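Local atomic coordinates of cyclic nucleotide-binding domain (Methylobacillus flagellatus KT, PDB entry 3GYD), a protein that binds cyclic AMP through a cyclic nucleotide-binding domain, here in a two-subunit assembly, and belongs to a family loosely associated with potassium-channel activity. Residues Thr168-Phe171 with Arg172-Asp176; Tyr175-Ile178 with Leu179-Leu183. All blocks are in the same frame, centred on the assembly; numbering follows the deposited sequence.

Contact 1 of 2, residues Thr168-Phe171 with Arg172-Asp176; sequences TARF and RESYD. With CMP (adenosine-3',5'-cyclic-monophosphate), chain D.
Ser174 and Arg170, one helical turn apart, show how a helix can offer a hydroxyl and a guanidinium face to one adenine. The backbone runs in regular alpha-helical steps, and Arg170 O takes two donors from the same residue: the backbone N of Ser174 and, from the opposite face of the carbonyl plane, Ser174 OG at 2.8 Å. With its hydrogen given to Arg170 O, Ser174 OG is left to accept, and CMP N6 donates to it across 2.9 Å in a bent bond, its N-H...O angle being 135°. The hydroxyl reaches both because it lies beside its own backbone N (chi1 -63°), leaning back along the helix.

A second kind of contact is made by flat groups. The guanidinium of Arg170 lays one face over the purine, with CMP N3 3.3 Å above its centre and Arg170 NE 3.1 Å from CMP C2. Glu116, by a salt bridge, and Ile113 O hold the far end of that arginine.

Apolar packing occupies the neighbouring face of the helix. Phe171 turns its ring face to Tyr175, whose CD2 stands 3.7 Å above the ring centre; the two rings meet obliquely, their planes at 43°. Beyond them lies the second subunit, whose Phe171 meets this one edge-to-face and whose Ser174 is bonded by Tyr175 OH. Arg172 bridges to Asp121 and bonds Pro124 O of that subunit, and Thr168 OG1 bonds the same aspartate.

The chemistry implies that the amino group of adenine is read by a hydroxyl acting as acceptor, an atom whose proton is already committed to the helix. Tyr175 of the second subunit bonds the same cyclic AMP, which probably couples base recognition to the subunit interface, as in the cyclic AMP-dependent regulators of the CAP family.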
loop_
_atom_site.group_PDB
_atom_site.type_symbol
_atom_site.label_atom_id
_atom_site.label_comp_id
_atom_site.label_asym_id
_atom_site.label_seq_id
_atom_site.Cartn_x
_atom_site.Cartn_y
_atom_site.Cartn_z
ATOM N N THR B 168 2.071 -4.002 -1.861
ATOM C CA THR B 168 3.456 -4.446 -1.683
ATOM C C THR B 168 3.836 -5.423 -2.811
ATOM O O THR B 168 4.915 -5.330 -3.403
ATOM C CB THR B 168 3.705 -5.064 -0.262
ATOM O OG1 THR B 168 2.910 -6.242 -0.112
ATOM C CG2 THR B 168 3.366 -4.043 0.907
ATOM N N ALA B 169 2.944 -6.353 -3.129
ATOM C CA ALA B 169 3.188 -7.278 -4.234
ATOM C C ALA B 169 3.392 -6.544 -5.574
ATOM O O ALA B 169 4.293 -6.895 -6.361
ATOM C CB ALA B 169 2.069 -8.311 -4.336
ATOM N N ARG B 170 2.565 -5.522 -5.801
ATOM C CA ARG B 170 2.593 -4.722 -7.011
ATOM C C ARG B 170 3.898 -3.935 -7.069
ATOM O O ARG B 170 4.534 -3.841 -8.120
ATOM C CB ARG B 170 1.369 -3.786 -7.019
ATOM C CG ARG B 170 1.061 -3.059 -8.335
ATOM C CD ARG B 170 -0.422 -2.646 -8.286
ATOM N NE ARG B 170 -1.326 -3.701 -8.786
ATOM C CZ ARG B 170 -2.658 -3.592 -8.800
ATOM N NH1 ARG B 170 -3.249 -2.535 -8.261
ATOM N NH2 ARG B 170 -3.406 -4.563 -9.281
ATOM N N PHE B 171 4.323 -3.433 -5.920
ATOM C CA PHE B 171 5.552 -2.644 -5.848
ATOM C C PHE B 171 6.747 -3.562 -6.151
ATOM O O PHE B 171 7.623 -3.191 -6.935
ATOM C CB PHE B 171 5.708 -1.959 -4.471
ATOM C CG PHE B 171 6.700 -0.806 -4.463
ATOM C CD1 PHE B 171 8.037 -1.028 -4.312
ATOM C CD2 PHE B 171 6.280 0.495 -4.596
ATOM C CE1 PHE B 171 8.942 0.040 -4.320
ATOM C CE2 PHE B 171 7.158 1.553 -4.607
ATOM C CZ PHE B 171 8.481 1.333 -4.458
ATOM N N ARG B 172 6.784 -4.748 -5.537
ATOM C CA ARG B 172 7.894 -5.692 -5.751
ATOM C C ARG B 172 7.965 -6.170 -7.202
ATOM O O ARG B 172 9.070 -6.256 -7.777
ATOM C CB ARG B 172 7.806 -6.941 -4.836
ATOM C CG ARG B 172 7.997 -6.687 -3.350
ATOM C CD ARG B 172 7.722 -7.977 -2.536
ATOM N NE ARG B 172 7.555 -7.809 -1.102
ATOM C CZ ARG B 172 8.564 -7.734 -0.237
ATOM N NH1 ARG B 172 9.825 -7.757 -0.655
ATOM N NH2 ARG B 172 8.321 -7.636 1.070
ATOM N N GLU B 173 6.817 -6.533 -7.756
ATOM C CA GLU B 173 6.749 -7.045 -9.124
ATOM C C GLU B 173 7.164 -5.949 -10.108
ATOM O O GLU B 173 7.970 -6.175 -11.036
ATOM C CB GLU B 173 5.330 -7.530 -9.431
ATOM C CG GLU B 173 5.183 -8.224 -10.810
ATOM C CD GLU B 173 5.090 -7.253 -12.015
ATOM O OE1 GLU B 173 4.485 -6.166 -11.869
ATOM O OE2 GLU B 173 5.601 -7.595 -13.124
ATOM N N SER B 174 6.604 -4.769 -9.905
ATOM C CA SER B 174 6.796 -3.680 -10.839
ATOM C C SER B 174 8.217 -3.228 -10.853
ATOM O O SER B 174 8.782 -2.990 -11.931
ATOM C CB SER B 174 5.846 -2.513 -10.563
ATOM O OG SER B 174 4.499 -2.957 -10.756
ATOM N N TYR B 175 8.845 -3.147 -9.682
ATOM C CA TYR B 175 10.197 -2.667 -9.662
ATOM C C TYR B 175 11.237 -3.754 -9.959
ATOM O O TYR B 175 12.321 -3.423 -10.393
ATOM C CB TYR B 175 10.480 -1.765 -8.439
ATOM C CG TYR B 175 9.874 -0.374 -8.669
ATOM C CD1 TYR B 175 10.469 0.521 -9.552
ATOM C CD2 TYR B 175 8.690 0.026 -8.051
ATOM C CE1 TYR B 175 9.919 1.777 -9.804
ATOM C CE2 TYR B 175 8.129 1.295 -8.288
ATOM C CZ TYR B 175 8.751 2.160 -9.166
ATOM O OH TYR B 175 8.217 3.404 -9.433
ATOM N N ASP B 176 10.884 -5.039 -9.835
ATOM C CA ASP B 176 11.739 -6.106 -10.381
ATOM C C ASP B 176 11.801 -6.018 -11.920
ATOM O O ASP B 176 12.819 -6.305 -12.528
ATOM C CB ASP B 176 11.216 -7.494 -10.002
ATOM C CG ASP B 176 11.467 -7.861 -8.518
ATOM O OD1 ASP B 176 12.260 -7.169 -7.826
ATOM O OD2 ASP B 176 10.862 -8.867 -8.055
HETATM P P CMP D . -5.171 4.718 -9.236
HETATM O O1P CMP D . -6.310 5.184 -8.393
HETATM O O2P CMP D . -3.924 5.602 -9.286
HETATM O "O5'" CMP D . -5.704 4.688 -10.800
HETATM C "C5'" CMP D . -4.921 4.048 -11.808
HETATM C "C4'" CMP D . -4.600 2.646 -11.309
HETATM O "O4'" CMP D . -3.650 1.939 -12.061
HETATM C "C3'" CMP D . -3.920 2.609 -9.937
HETATM O "O3'" CMP D . -4.830 3.167 -9.005
HETATM C "C2'" CMP D . -3.604 1.129 -9.821
HETATM O "O2'" CMP D . -4.763 0.390 -9.392
HETATM C "C1'" CMP D . -3.297 0.783 -11.291
HETATM N N9 CMP D . -1.858 0.567 -11.413
HETATM C C8 CMP D . -0.937 1.535 -11.365
HETATM N N7 CMP D . 0.295 1.009 -11.460
HETATM C C5 CMP D . 0.164 -0.317 -11.590
HETATM C C6 CMP D . 1.038 -1.478 -11.729
HETATM N N6 CMP D . 2.384 -1.326 -11.790
HETATM N N1 CMP D . 0.467 -2.682 -11.809
HETATM C C2 CMP D . -0.879 -2.892 -11.762
HETATM N N3 CMP D . -1.734 -1.870 -11.624
HETATM C C4 CMP D . -1.282 -0.609 -11.557
#

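Contact 2 of 2, residues Tyr175-Ile178 with Leu179-Leu183; sequences YDRI and LPKTL
Lys181 runs extended as far as CE and then bends at its last torsion (chi4 76°), which turns NZ back onto Arg177 O, while Leu179 keeps CG beside its own backbone N (chi1 -69°), which carries CD2 onto the Tyr175 ring. The setting is the carboxyl end of the long helix 153-178, which tightens into a 3-10 turn over residues 179-181. The last alpha-helical step within the contact is the bond from Leu179 N to Tyr175 O, 3.1 Å long. Pro180 breaks the pattern: having no N-H, it offers no hydrogen there, and its CD comes within 3.2 Å of Asp176 O. The tighter turn follows, with Lys181 N donating to Ile178 O at 2.9 Å from above the carbonyl plane, 52° out of it.

Helix ends leave backbone carbonyls without an N-H from a following turn, and here a side chain supplies one. Lys181 NZ grips Arg177 O at 2.6 Å, a positive group at the end where the helix dipole would probably welcome it. Shortened to an alanine, this position is likely to leave Arg177 O without its side-chain donor and the helix end freer to fray. The charge of Arg177 itself, whose NH1 is 6.3 Å from Lys181 NZ, is answered by a salt bridge to Glu173.

On the buried side, Leu179 CD2 approaches Tyr175 CD1 to 3.8 Å, the leucine meeting the ring obliquely. The second subunit closes over this region: its Ile178 packs on Thr182, and its Lys100 donates to the threonine hydroxyl. That hydroxyl also finishes the turn, for Leu179 O accepts both Thr182 N and, in the carbonyl plane, Thr182 OG1 at 2.7 Å.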
loop_
_atom_site.group_PDB
_atom_site.type_symbol
_atom_site.label_atom_id
_atom_site.label_comp_id
_atom_site.label_asym_id
_atom_site.label_seq_id
_atom_site.Cartn_x
_atom_site.Cartn_y
_atom_site.Cartn_z
ATOM N N TYR B 175 8.845 -3.147 -9.682
ATOM C CA TYR B 175 10.197 -2.667 -9.662
ATOM C C TYR B 175 11.237 -3.754 -9.959
ATOM O O TYR B 175 12.321 -3.423 -10.393
ATOM C CB TYR B 175 10.480 -1.765 -8.439
ATOM C CG TYR B 175 9.874 -0.374 -8.669
ATOM C CD1 TYR B 175 10.469 0.521 -9.552
ATOM C CD2 TYR B 175 8.690 0.026 -8.051
ATOM C CE1 TYR B 175 9.919 1.777 -9.804
ATOM C CE2 TYR B 175 8.129 1.295 -8.288
ATOM C CZ TYR B 175 8.751 2.160 -9.166
ATOM O OH TYR B 175 8.217 3.404 -9.433
ATOM N N ASP B 176 10.884 -5.039 -9.835
ATOM C CA ASP B 176 11.739 -6.106 -10.381
ATOM C C ASP B 176 11.801 -6.018 -11.920
ATOM O O ASP B 176 12.819 -6.305 -12.528
ATOM C CB ASP B 176 11.216 -7.494 -10.002
ATOM C CG ASP B 176 11.467 -7.861 -8.518
ATOM O OD1 ASP B 176 12.260 -7.169 -7.826
ATOM O OD2 ASP B 176 10.862 -8.867 -8.055
ATOM N N ARG B 177 10.694 -5.630 -12.526
ATOM C CA ARG B 177 10.556 -5.491 -13.972
ATOM C C ARG B 177 11.188 -4.187 -14.493
ATOM O O ARG B 177 11.897 -4.183 -15.503
ATOM C CB ARG B 177 9.059 -5.528 -14.266
ATOM C CG ARG B 177 8.637 -5.514 -15.684
ATOM C CD ARG B 177 7.268 -6.219 -15.827
ATOM N NE ARG B 177 6.240 -5.781 -14.880
ATOM C CZ ARG B 177 5.567 -4.641 -14.979
ATOM N NH1 ARG B 177 5.868 -3.775 -15.938
ATOM N NH2 ARG B 177 4.615 -4.344 -14.085
ATOM N N ILE B 178 10.939 -3.089 -13.795
ATOM C CA ILE B 178 11.285 -1.754 -14.275
ATOM C C ILE B 178 12.706 -1.314 -13.955
ATOM O O ILE B 178 13.349 -0.687 -14.785
ATOM C CB ILE B 178 10.301 -0.715 -13.688
ATOM C CG1 ILE B 178 8.947 -0.808 -14.404
ATOM C CG2 ILE B 178 10.914 0.705 -13.735
ATOM C CD1 ILE B 178 7.799 -0.202 -13.566
ATOM N N LEU B 179 13.217 -1.607 -12.747
ATOM C CA LEU B 179 14.558 -1.103 -12.375
ATOM C C LEU B 179 15.656 -1.524 -13.342
ATOM O O LEU B 179 16.535 -0.711 -13.666
ATOM C CB LEU B 179 14.948 -1.485 -10.934
ATOM C CG LEU B 179 14.113 -0.768 -9.875
ATOM C CD1 LEU B 179 14.566 -1.261 -8.495
ATOM C CD2 LEU B 179 14.249 0.753 -9.966
ATOM N N PRO B 180 15.623 -2.784 -13.815
ATOM C CA PRO B 180 16.670 -3.201 -14.766
ATOM C C PRO B 180 16.641 -2.465 -16.110
ATOM O O PRO B 180 17.609 -2.530 -16.849
ATOM C CB PRO B 180 16.388 -4.700 -14.958
ATOM C CG PRO B 180 15.603 -5.094 -13.739
ATOM C CD PRO B 180 14.727 -3.903 -13.494
ATOM N N LYS B 181 15.556 -1.762 -16.403
ATOM C CA LYS B 181 15.418 -0.996 -17.640
ATOM C C LYS B 181 15.818 0.472 -17.458
ATOM O O LYS B 181 15.703 1.260 -18.385
ATOM C CB LYS B 181 13.982 -1.102 -18.153
ATOM C CG LYS B 181 13.567 -2.521 -18.466
ATOM C CD LYS B 181 12.086 -2.631 -18.699
ATOM C CE LYS B 181 11.713 -4.041 -19.119
ATOM N NZ LYS B 181 11.739 -4.950 -17.936
ATOM N N THR B 182 16.261 0.837 -16.263
ATOM C CA THR B 182 16.566 2.230 -15.965
ATOM C C THR B 182 17.972 2.587 -16.452
ATOM O O THR B 182 18.857 1.729 -16.533
ATOM C CB THR B 182 16.435 2.557 -14.457
ATOM O OG1 THR B 182 17.400 1.801 -13.705
ATOM C CG2 THR B 182 14.988 2.281 -13.962
ATOM N N LEU B 183 18.152 3.863 -16.772
ATOM C CA LEU B 183 19.444 4.402 -17.209
ATOM C C LEU B 183 19.984 5.458 -16.257
ATOM O O LEU B 183 19.319 6.447 -15.950
ATOM C CB LEU B 183 19.277 5.019 -18.599
ATOM C CG LEU B 183 19.429 4.112 -19.822
ATOM C CD1 LEU B 183 19.357 2.620 -19.522
ATOM C CD2 LEU B 183 18.415 4.509 -20.890
#

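In the fold
Contact 1 lies within the last turns of helix 153-178, and contact 2 joins its final turn to the residues beyond, so that they follow one another along the chain and share Tyr175 and Asp176. Their centres are about 11 Å apart, on the same side of the chain's centre, about 16 Å and 24 Å from it. Both face the second subunit, which places the interface and the adenine end of the cyclic AMP pocket on one helix. Contact 1 brings Arg170 and Ser174 to the adenine, and Arg177 of contact 2 also approaches a bound cyclic AMP, an arrangement consistent with ligand binding being felt at the dimer interface.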